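Local coordinates for RagA protein (Porphyromonas gingivalis, PDB 6SLN) that probably takes up peptides across the outer membrane as a TonB-dependent receptor, with a plugged beta-barrel, at residues L305-I316 and S330-R341; T391-R399 and F878-N889. All coordinates share one frame; numbering follows the deposited sequence.

Contact 1 of 2, residues L305-I316 and S330-R341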
loop_
_atom_site.group_PDB
_atom_site.type_symbol
_atom_site.label_atom_id
_atom_site.label_comp_id
_atom_site.label_asym_id
_atom_site.label_seq_id
_atom_site.Cartn_x
_atom_site.Cartn_y
_atom_site.Cartn_z
ATOM N N LEU A 305 -2.103 -30.492 17.431
ATOM C CA LEU A 305 -1.567 -29.695 16.336
ATOM C C LEU A 305 -1.945 -30.155 14.937
ATOM O O LEU A 305 -1.543 -29.495 13.978
ATOM C CB LEU A 305 -0.031 -29.587 16.443
ATOM C CG LEU A 305 0.386 -28.858 17.719
ATOM C CD1 LEU A 305 1.517 -29.593 18.370
ATOM C CD2 LEU A 305 0.705 -27.377 17.507
ATOM N N PHE A 306 -2.689 -31.246 14.782
ATOM C CA PHE A 306 -3.112 -31.694 13.460
ATOM C C PHE A 306 -4.534 -32.214 13.550
ATOM O O PHE A 306 -4.950 -32.777 14.567
ATOM C CB PHE A 306 -2.189 -32.791 12.874
ATOM C CG PHE A 306 -0.824 -32.296 12.490
ATOM C CD1 PHE A 306 0.165 -32.126 13.446
ATOM C CD2 PHE A 306 -0.541 -31.979 11.176
ATOM C CE1 PHE A 306 1.418 -31.666 13.094
ATOM C CE2 PHE A 306 0.704 -31.537 10.812
ATOM C CZ PHE A 306 1.686 -31.374 11.774
ATOM N N LYS A 307 -5.272 -32.030 12.465
ATOM C CA LYS A 307 -6.696 -32.306 12.405
ATOM C C LYS A 307 -6.966 -33.002 11.086
ATOM O O LYS A 307 -6.136 -32.990 10.181
ATOM C CB LYS A 307 -7.516 -31.007 12.502
ATOM C CG LYS A 307 -7.073 -29.952 11.462
ATOM C CD LYS A 307 -7.984 -28.713 11.362
ATOM C CE LYS A 307 -8.366 -28.402 9.900
ATOM N NZ LYS A 307 -9.667 -27.676 9.734
ATOM N N THR A 308 -8.123 -33.625 10.985
ATOM C CA THR A 308 -8.619 -34.025 9.685
ATOM C C THR A 308 -9.201 -32.790 9.015
ATOM O O THR A 308 -9.890 -31.989 9.654
ATOM C CB THR A 308 -9.677 -35.117 9.817
ATOM O OG1 THR A 308 -9.125 -36.224 10.535
ATOM C CG2 THR A 308 -10.106 -35.606 8.460
ATOM N N ALA A 309 -8.884 -32.608 7.734
ATOM C CA ALA A 309 -9.342 -31.420 7.039
ATOM C C ALA A 309 -10.124 -31.817 5.796
ATOM O O ALA A 309 -9.805 -32.821 5.155
ATOM C CB ALA A 309 -8.165 -30.527 6.653
ATOM N N PRO A 310 -11.162 -31.068 5.445
ATOM C CA PRO A 310 -11.958 -31.418 4.264
ATOM C C PRO A 310 -11.419 -30.791 2.985
ATOM O O PRO A 310 -10.789 -29.730 2.984
ATOM C CB PRO A 310 -13.341 -30.862 4.624
ATOM C CG PRO A 310 -13.032 -29.675 5.500
ATOM C CD PRO A 310 -11.738 -29.949 6.212
ATOM N N THR A 311 -11.660 -31.491 1.874
ATOM C CA THR A 311 -11.317 -31.013 0.539
ATOM C C THR A 311 -12.519 -31.248 -0.365
ATOM O O THR A 311 -12.999 -32.381 -0.475
ATOM C CB THR A 311 -10.083 -31.733 -0.023
ATOM O OG1 THR A 311 -8.935 -31.450 0.790
ATOM C CG2 THR A 311 -9.819 -31.300 -1.472
ATOM N N SER A 312 -13.002 -30.187 -1.014
ATOM C CA SER A 312 -14.236 -30.236 -1.791
ATOM C C SER A 312 -14.049 -29.503 -3.116
ATOM O O SER A 312 -13.374 -28.468 -3.162
ATOM C CB SER A 312 -15.374 -29.590 -1.007
ATOM O OG SER A 312 -14.961 -28.306 -0.543
ATOM N N GLN A 313 -14.657 -30.025 -4.189
ATOM C CA GLN A 313 -14.543 -29.369 -5.486
ATOM C C GLN A 313 -15.734 -29.708 -6.381
ATOM O O GLN A 313 -16.213 -30.849 -6.403
ATOM C CB GLN A 313 -13.220 -29.731 -6.189
ATOM C CG GLN A 313 -13.141 -31.119 -6.847
ATOM C CD GLN A 313 -11.727 -31.462 -7.336
ATOM O OE1 GLN A 313 -11.416 -31.334 -8.523
ATOM N NE2 GLN A 313 -10.866 -31.896 -6.414
ATOM N N GLY A 314 -16.201 -28.694 -7.114
ATOM C CA GLY A 314 -17.252 -28.841 -8.095
ATOM C C GLY A 314 -16.794 -28.347 -9.459
ATOM O O GLY A 314 -15.669 -27.880 -9.632
ATOM N N ASP A 315 -17.715 -28.417 -10.418
ATOM C CA ASP A 315 -17.303 -28.453 -11.812
ATOM C C ASP A 315 -18.464 -28.502 -12.791
ATOM O O ASP A 315 -19.354 -29.345 -12.636
ATOM C CB ASP A 315 -16.465 -29.698 -12.019
ATOM C CG ASP A 315 -15.289 -29.439 -12.818
ATOM O OD1 ASP A 315 -15.272 -28.359 -13.425
ATOM O OD2 ASP A 315 -14.391 -30.295 -12.825
ATOM N N ILE A 316 -18.468 -27.657 -13.819
ATOM C CA ILE A 316 -19.426 -27.861 -14.907
ATOM C C ILE A 316 -18.774 -27.396 -16.202
ATOM O O ILE A 316 -18.106 -26.359 -16.231
ATOM C CB ILE A 316 -20.806 -27.190 -14.637
ATOM C CG1 ILE A 316 -21.848 -27.645 -15.654
ATOM C CG2 ILE A 316 -20.755 -25.679 -14.616
ATOM C CD1 ILE A 316 -23.177 -27.957 -15.026
ATOM N N SER A 330 -16.027 -23.610 -18.909
ATOM C CA SER A 330 -15.876 -24.272 -17.626
ATOM C C SER A 330 -16.015 -23.248 -16.506
ATOM O O SER A 330 -15.483 -22.134 -16.604
ATOM C CB SER A 330 -14.517 -24.965 -17.531
ATOM O OG SER A 330 -14.628 -26.106 -16.709
ATOM N N ILE A 331 -16.735 -23.628 -15.448
ATOM C CA ILE A 331 -16.648 -22.946 -14.160
ATOM C C ILE A 331 -16.517 -24.011 -13.082
ATOM O O ILE A 331 -17.113 -25.088 -13.188
ATOM C CB ILE A 331 -17.847 -22.012 -13.878
ATOM C CG1 ILE A 331 -19.164 -22.778 -13.869
ATOM C CG2 ILE A 331 -17.914 -20.900 -14.904
ATOM C CD1 ILE A 331 -20.375 -21.872 -13.844
ATOM N N GLY A 332 -15.719 -23.718 -12.055
ATOM C CA GLY A 332 -15.432 -24.708 -11.035
ATOM C C GLY A 332 -15.055 -24.091 -9.705
ATOM O O GLY A 332 -14.767 -22.898 -9.589
ATOM N N TYR A 333 -15.062 -24.945 -8.690
ATOM C CA TYR A 333 -14.734 -24.564 -7.330
ATOM C C TYR A 333 -13.788 -25.611 -6.768
ATOM O O TYR A 333 -13.841 -26.785 -7.151
ATOM C CB TYR A 333 -16.016 -24.439 -6.482
ATOM C CG TYR A 333 -15.835 -24.477 -4.982
ATOM C CD1 TYR A 333 -15.502 -23.326 -4.273
ATOM C CD2 TYR A 333 -16.032 -25.662 -4.269
ATOM C CE1 TYR A 333 -15.346 -23.353 -2.885
ATOM C CE2 TYR A 333 -15.883 -25.703 -2.887
ATOM C CZ TYR A 333 -15.542 -24.542 -2.193
ATOM O OH TYR A 333 -15.394 -24.569 -0.810
ATOM N N PHE A 334 -12.893 -25.175 -5.886
ATOM C CA PHE A 334 -11.964 -26.105 -5.260
ATOM C C PHE A 334 -11.541 -25.526 -3.926
ATOM O O PHE A 334 -11.165 -24.354 -3.853
ATOM C CB PHE A 334 -10.748 -26.361 -6.153
ATOM C CG PHE A 334 -9.701 -27.245 -5.534
ATOM C CD1 PHE A 334 -8.700 -26.710 -4.729
ATOM C CD2 PHE A 334 -9.694 -28.613 -5.783
ATOM C CE1 PHE A 334 -7.740 -27.512 -4.170
ATOM C CE2 PHE A 334 -8.723 -29.431 -5.223
ATOM C CZ PHE A 334 -7.748 -28.875 -4.414
ATOM N N ASP A 335 -11.615 -26.341 -2.878
ATOM C CA ASP A 335 -11.119 -25.944 -1.571
ATOM C C ASP A 335 -10.397 -27.128 -0.962
ATOM O O ASP A 335 -10.980 -28.206 -0.835
ATOM C CB ASP A 335 -12.247 -25.471 -0.661
ATOM C CG ASP A 335 -11.730 -24.787 0.581
ATOM O OD1 ASP A 335 -10.504 -24.818 0.805
ATOM O OD2 ASP A 335 -12.546 -24.209 1.330
ATOM N N GLN A 336 -9.135 -26.928 -0.598
ATOM C CA GLN A 336 -8.347 -27.945 0.086
ATOM C C GLN A 336 -7.869 -27.356 1.400
ATOM O O GLN A 336 -7.041 -26.441 1.406
ATOM C CB GLN A 336 -7.173 -28.399 -0.773
ATOM C CG GLN A 336 -6.303 -29.457 -0.117
ATOM C CD GLN A 336 -4.962 -29.594 -0.790
ATOM O OE1 GLN A 336 -4.769 -29.128 -1.913
ATOM N NE2 GLN A 336 -4.017 -30.209 -0.105
ATOM N N GLU A 337 -8.391 -27.874 2.506
ATOM C CA GLU A 337 -8.024 -27.372 3.823
ATOM C C GLU A 337 -6.745 -28.032 4.309
ATOM O O GLU A 337 -6.510 -29.224 4.067
ATOM C CB GLU A 337 -9.152 -27.614 4.828
ATOM C CG GLU A 337 -10.215 -26.525 4.846
ATOM C CD GLU A 337 -9.604 -25.125 4.729
ATOM O OE1 GLU A 337 -10.147 -24.314 3.938
ATOM O OE2 GLU A 337 -8.586 -24.839 5.424
ATOM N N GLY A 338 -5.907 -27.246 4.980
ATOM C CA GLY A 338 -4.657 -27.783 5.496
ATOM C C GLY A 338 -4.894 -28.663 6.709
ATOM O O GLY A 338 -5.707 -28.353 7.577
ATOM N N MET A 339 -4.168 -29.774 6.773
ATOM C CA MET A 339 -4.403 -30.678 7.893
ATOM C C MET A 339 -3.645 -30.272 9.149
ATOM O O MET A 339 -4.073 -30.623 10.251
ATOM C CB MET A 339 -4.055 -32.110 7.513
ATOM C CG MET A 339 -2.727 -32.267 6.873
ATOM S SD MET A 339 -2.315 -33.992 7.004
ATOM C CE MET A 339 -1.321 -33.932 8.481
ATOM N N ALA A 340 -2.536 -29.547 9.037
ATOM C CA ALA A 340 -1.975 -28.956 10.241
ATOM C C ALA A 340 -2.949 -27.921 10.774
ATOM O O ALA A 340 -3.675 -27.277 10.015
ATOM C CB ALA A 340 -0.626 -28.306 9.975
ATOM N N ARG A 341 -2.980 -27.779 12.098
ATOM C CA ARG A 341 -3.963 -26.886 12.694
ATOM C C ARG A 341 -3.625 -25.435 12.413
ATOM O O ARG A 341 -4.536 -24.614 12.251
ATOM C CB ARG A 341 -4.074 -27.137 14.191
ATOM C CG ARG A 341 -4.928 -28.320 14.516
ATOM C CD ARG A 341 -5.284 -28.265 15.984
ATOM N NE ARG A 341 -5.789 -29.552 16.422
ATOM C CZ ARG A 341 -7.049 -29.942 16.263
ATOM N NH1 ARG A 341 -7.937 -29.134 15.687
ATOM N NH2 ARG A 341 -7.417 -31.144 16.673
#
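Arg341 lays its aliphatic chain against Leu305 and its flat end against Lys307. From the base outward, Arg341 CB meets Leu305 O at 3.5 Å, Arg341 CG meets Leu305 C at 3.5 Å, and Arg341 CD passes Leu305 CA at 4.0 Å. The chain runs extended from CG to NE; NE and NH2 pass near Phe306 O, Arg341 NH2 at 3.6 Å without a bond. One guanidinium face then covers Lys307 CB, 3.7 Å from the plane and nearest NH1, with Leu305 N at the edge; NH2 bonds Lys303 O. Between Leu305 and Lys307, Phe306 brings CE2 to 3.6 Å from Ala340 CB and CD2 against Met339 CE. Backbone bonds Arg341 N to Leu305 O and Lys307 N to Met339 O lie outside the main ladder. From Thr311-Gln336 to Ile316-Ile331 the strands pair antiparallel, at 175°. Ile316 CG2 lies beside Ile331 CG1, on the face that carries Tyr333; detergent touches Ile331. The other face bears Phe334, with the Gln313 amide near its edge. There Asp315 OD1 bonds Asn176 ND2, OD2 bonds Asn222 ND2 of strand 218-230, and Gln336 OE1 bonds Ala116 N. Flanked by strands 218-230 and 345-360, this beta hairpin is barrel wall characteristic of TonB-dependent receptors.

Contact 2 of 2, residues T391-R399 and F878-N889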
loop_
_atom_site.group_PDB
_atom_site.type_symbol
_atom_site.label_atom_id
_atom_site.label_comp_id
_atom_site.label_asym_id
_atom_site.label_seq_id
_atom_site.Cartn_x
_atom_site.Cartn_y
_atom_site.Cartn_z
ATOM N N THR A 391 5.150 -30.963 13.402
ATOM C CA THR A 391 5.440 -32.349 13.749
ATOM C C THR A 391 6.582 -32.422 14.745
ATOM O O THR A 391 6.641 -33.350 15.554
ATOM C CB THR A 391 5.782 -33.156 12.510
ATOM O OG1 THR A 391 6.720 -32.412 11.725
ATOM C CG2 THR A 391 4.543 -33.438 11.698
ATOM N N PHE A 392 7.480 -31.443 14.710
ATOM C CA PHE A 392 8.503 -31.337 15.740
ATOM C C PHE A 392 7.881 -31.251 17.127
ATOM O O PHE A 392 8.299 -31.956 18.052
ATOM C CB PHE A 392 9.380 -30.117 15.479
ATOM C CG PHE A 392 10.281 -29.786 16.613
ATOM C CD1 PHE A 392 11.327 -30.624 16.944
ATOM C CD2 PHE A 392 10.066 -28.656 17.374
ATOM C CE1 PHE A 392 12.171 -30.327 17.997
ATOM C CE2 PHE A 392 10.901 -28.345 18.430
ATOM C CZ PHE A 392 11.963 -29.188 18.744
ATOM N N GLY A 393 6.896 -30.364 17.301
ATOM C CA GLY A 393 6.271 -30.214 18.602
ATOM C C GLY A 393 5.419 -31.410 18.977
ATOM O O GLY A 393 5.356 -31.792 20.150
ATOM N N VAL A 394 4.771 -32.028 17.988
ATOM C CA VAL A 394 4.014 -33.250 18.237
ATOM C C VAL A 394 4.870 -34.276 18.965
ATOM O O VAL A 394 4.404 -34.947 19.894
ATOM C CB VAL A 394 3.464 -33.811 16.914
ATOM C CG1 VAL A 394 2.896 -35.202 17.128
ATOM C CG2 VAL A 394 2.408 -32.861 16.346
ATOM N N LEU A 395 6.133 -34.417 18.559
ATOM C CA LEU A 395 7.026 -35.347 19.234
ATOM C C LEU A 395 7.627 -34.739 20.495
ATOM O O LEU A 395 7.730 -35.413 21.519
ATOM C CB LEU A 395 8.151 -35.783 18.294
ATOM C CG LEU A 395 7.792 -36.401 16.941
ATOM C CD1 LEU A 395 9.052 -36.858 16.240
ATOM C CD2 LEU A 395 6.785 -37.543 17.069
ATOM N N THR A 396 8.042 -33.482 20.459
ATOM C CA THR A 396 8.940 -33.004 21.506
ATOM C C THR A 396 8.242 -32.340 22.678
ATOM O O THR A 396 8.923 -31.953 23.630
ATOM C CB THR A 396 9.986 -32.029 20.931
ATOM O OG1 THR A 396 9.335 -31.020 20.152
ATOM C CG2 THR A 396 10.939 -32.792 20.066
ATOM N N MET A 397 6.938 -32.165 22.639
ATOM C CA MET A 397 6.272 -31.552 23.783
ATOM C C MET A 397 6.207 -32.562 24.924
ATOM O O MET A 397 5.755 -33.697 24.712
ATOM C CB MET A 397 4.861 -31.053 23.408
ATOM C CG MET A 397 4.815 -29.698 22.657
ATOM S SD MET A 397 5.622 -28.364 23.553
ATOM C CE MET A 397 4.798 -28.323 25.126
ATOM N N PRO A 398 6.695 -32.218 26.118
ATOM C CA PRO A 398 6.453 -33.068 27.288
ATOM C C PRO A 398 4.987 -33.455 27.347
ATOM O O PRO A 398 4.103 -32.620 27.217
ATOM C CB PRO A 398 6.840 -32.172 28.469
ATOM C CG PRO A 398 7.810 -31.200 27.903
ATOM C CD PRO A 398 7.378 -30.963 26.479
ATOM N N ARG A 399 4.730 -34.742 27.498
ATOM C CA ARG A 399 3.356 -35.211 27.465
ATOM C C ARG A 399 2.563 -34.834 28.713
ATOM O O ARG A 399 1.335 -34.936 28.686
ATOM C CB ARG A 399 3.350 -36.719 27.239
ATOM C CG ARG A 399 3.231 -37.109 25.787
ATOM C CD ARG A 399 4.481 -36.756 25.022
ATOM N NE ARG A 399 4.405 -37.292 23.674
ATOM C CZ ARG A 399 4.430 -36.552 22.578
ATOM N NH1 ARG A 399 4.545 -35.227 22.658
ATOM N NH2 ARG A 399 4.331 -37.147 21.403
ATOM N N PHE A 878 17.147 -33.877 17.991
ATOM C CA PHE A 878 16.486 -33.473 19.218
ATOM C C PHE A 878 15.949 -34.672 19.984
ATOM O O PHE A 878 16.217 -34.814 21.181
ATOM C CB PHE A 878 15.367 -32.497 18.890
ATOM C CG PHE A 878 15.855 -31.275 18.225
ATOM C CD1 PHE A 878 16.261 -30.191 18.978
ATOM C CD2 PHE A 878 15.949 -31.212 16.835
ATOM C CE1 PHE A 878 16.737 -29.057 18.362
ATOM C CE2 PHE A 878 16.422 -30.075 16.205
ATOM C CZ PHE A 878 16.818 -29.002 16.967
ATOM N N THR A 879 15.224 -35.564 19.304
ATOM C CA THR A 879 14.568 -36.647 20.023
ATOM C C THR A 879 15.548 -37.683 20.576
ATOM O O THR A 879 15.189 -38.429 21.490
ATOM C CB THR A 879 13.561 -37.327 19.113
ATOM O OG1 THR A 879 14.221 -37.704 17.902
ATOM C CG2 THR A 879 12.441 -36.389 18.804
ATOM N N GLU A 880 16.773 -37.764 20.064
ATOM C CA GLU A 880 17.728 -38.717 20.622
ATOM C C GLU A 880 18.872 -38.027 21.352
ATOM O O GLU A 880 19.874 -38.669 21.683
ATOM C CB GLU A 880 18.242 -39.649 19.528
ATOM C CG GLU A 880 17.107 -40.430 18.907
ATOM C CD GLU A 880 17.527 -41.284 17.751
ATOM O OE1 GLU A 880 18.741 -41.502 17.597
ATOM O OE2 GLU A 880 16.646 -41.738 16.995
ATOM N N ASN A 881 18.723 -36.734 21.645
ATOM C CA ASN A 881 19.764 -35.974 22.327
ATOM C C ASN A 881 19.716 -36.226 23.835
ATOM O O ASN A 881 18.789 -35.774 24.523
ATOM C CB ASN A 881 19.606 -34.492 22.022
ATOM C CG ASN A 881 20.816 -33.688 22.425
ATOM O OD1 ASN A 881 21.401 -33.893 23.505
ATOM N ND2 ASN A 881 21.197 -32.744 21.566
ATOM N N GLY A 882 20.731 -36.924 24.353
ATOM C CA GLY A 882 20.881 -37.104 25.779
ATOM C C GLY A 882 21.757 -36.100 26.507
ATOM O O GLY A 882 21.964 -36.240 27.722
ATOM N N GLY A 883 22.273 -35.079 25.823
ATOM C CA GLY A 883 23.175 -34.137 26.467
ATOM C C GLY A 883 22.750 -32.686 26.366
ATOM O O GLY A 883 23.490 -31.780 26.764
ATOM N N GLY A 884 21.555 -32.455 25.838
ATOM C CA GLY A 884 21.032 -31.107 25.750
ATOM C C GLY A 884 19.601 -31.178 25.272
ATOM O O GLY A 884 19.108 -32.242 24.890
ATOM N N LEU A 885 18.945 -30.013 25.277
ATOM C CA LEU A 885 17.515 -29.911 24.994
ATOM C C LEU A 885 16.708 -30.796 25.944
ATOM O O LEU A 885 15.718 -31.427 25.570
ATOM C CB LEU A 885 17.234 -30.248 23.538
ATOM C CG LEU A 885 17.816 -29.138 22.683
ATOM C CD1 LEU A 885 18.507 -29.724 21.467
ATOM C CD2 LEU A 885 16.716 -28.178 22.309
ATOM N N MET A 886 17.140 -30.845 27.194
ATOM C CA MET A 886 16.628 -31.863 28.089
ATOM C C MET A 886 15.233 -31.537 28.612
ATOM O O MET A 886 14.682 -32.315 29.399
ATOM C CB MET A 886 17.618 -32.071 29.230
ATOM C CG MET A 886 18.978 -32.579 28.751
ATOM S SD MET A 886 18.914 -34.274 28.150
ATOM C CE MET A 886 18.488 -35.162 29.655
ATOM N N GLN A 887 14.645 -30.418 28.178
ATOM C CA GLN A 887 13.250 -30.109 28.453
ATOM C C GLN A 887 12.314 -30.685 27.405
ATOM O O GLN A 887 11.095 -30.599 27.566
ATOM C CB GLN A 887 13.043 -28.601 28.544
ATOM C CG GLN A 887 13.079 -27.902 27.190
ATOM C CD GLN A 887 14.419 -27.256 26.914
ATOM O OE1 GLN A 887 15.485 -27.871 27.095
ATOM N NE2 GLN A 887 14.379 -25.998 26.486
ATOM N N LEU A 888 12.845 -31.271 26.342
ATOM C CA LEU A 888 12.015 -31.815 25.284
ATOM C C LEU A 888 11.785 -33.297 25.501
ATOM O O LEU A 888 12.665 -34.019 25.984
ATOM C CB LEU A 888 12.649 -31.607 23.911
ATOM C CG LEU A 888 13.165 -30.209 23.636
ATOM C CD1 LEU A 888 13.800 -30.165 22.255
ATOM C CD2 LEU A 888 12.016 -29.246 23.749
ATOM N N ASN A 889 10.593 -33.746 25.110
ATOM C CA ASN A 889 10.309 -35.172 25.114
ATOM C C ASN A 889 11.281 -35.869 24.176
ATOM O O ASN A 889 11.630 -35.333 23.120
ATOM C CB ASN A 889 8.867 -35.434 24.682
ATOM C CG ASN A 889 8.405 -36.842 24.998
ATOM O OD1 ASN A 889 8.716 -37.387 26.067
ATOM N ND2 ASN A 889 7.648 -37.443 24.075
HETATM O O HOH W 1 6.479 -36.708 27.761
#
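Phe392 and Phe878 form a T-shaped stack between helix 390-396 and the end of helix 874-879, among the helices and loops beyond one end of the receptor barrel. The edge of Phe392 is turned to the face of Phe878, with planes at 70° and centroids 5.3 Å apart. Phe392 CE1 does the touching, reaching Phe878 CG, while Phe392 CZ meets Leu888 CD1 at 4.1 Å. With CG anti to the backbone N (chi1 169°), the Phe392 ring leans toward the C-terminal end of its helix, where Thr396 OG1 sits over the centre of one ring face while bonding Phe392 O. Tyr385 adds a further aromatic ring to the pair.

The packing is densest where Asn889 meets the carboxyl end of helix 390-396. Asn889 N bonds Thr396 O at 2.9 Å, from above the carbonyl plane. Asn889 ND2 bonds Leu395 O at 3.3 Å, nearly head-on to that oxygen and within the amide plane, and also serves Met240 O. Arg399 binds the preceding carbonyl, Val394 O, end-on through NH1 and NH2, and NH1 also bonds Met397 O; the helix end is thus held by side chains of both segments. Asn889 ND2 lies over one guanidinium face of Arg399, planes 30° apart; both are donors, so no bond joins them.

Toward the loop tip the contact thins. Pro398 CG still reaches Gln887 O, but Glu880 to Gly884 swing away and are mostly partly exposed. An Asx turn shapes this side, with Gly883 N bonding Asn881 OD1 at 2.7 Å, and Gly883 O bonds a basic side chain of another protein. Near the tight side, one water accepts from Arg399 N at 2.6 Å and donates weakly to Asn889 OD1 at 2.9 Å.

Contacts 1 and 2 follow one another along the chain, and their centres lie 32 Å apart, yet their near ends touch. Phe306 CZ packs on Thr391 CG2 at 3.5 Å and Phe306 CE1 on Val394 CG2 at 3.6 Å; Leu305 CD1 also meets Val394 CG2, at 3.9 Å. Helix 390-396 therefore packs on Leu305 and Phe306, the residues that lead into the hairpin, and connects barrel wall to the loop region. In contact 2, unlike contact 1, Phe878 packs on the backbone of the bound peptide and Leu885 on another protein chain. None of the residues lining the phospholipid pocket (Ala448, Ala460, Phe501, Asn503, His523, Tyr525, Leu570) belongs to either contact.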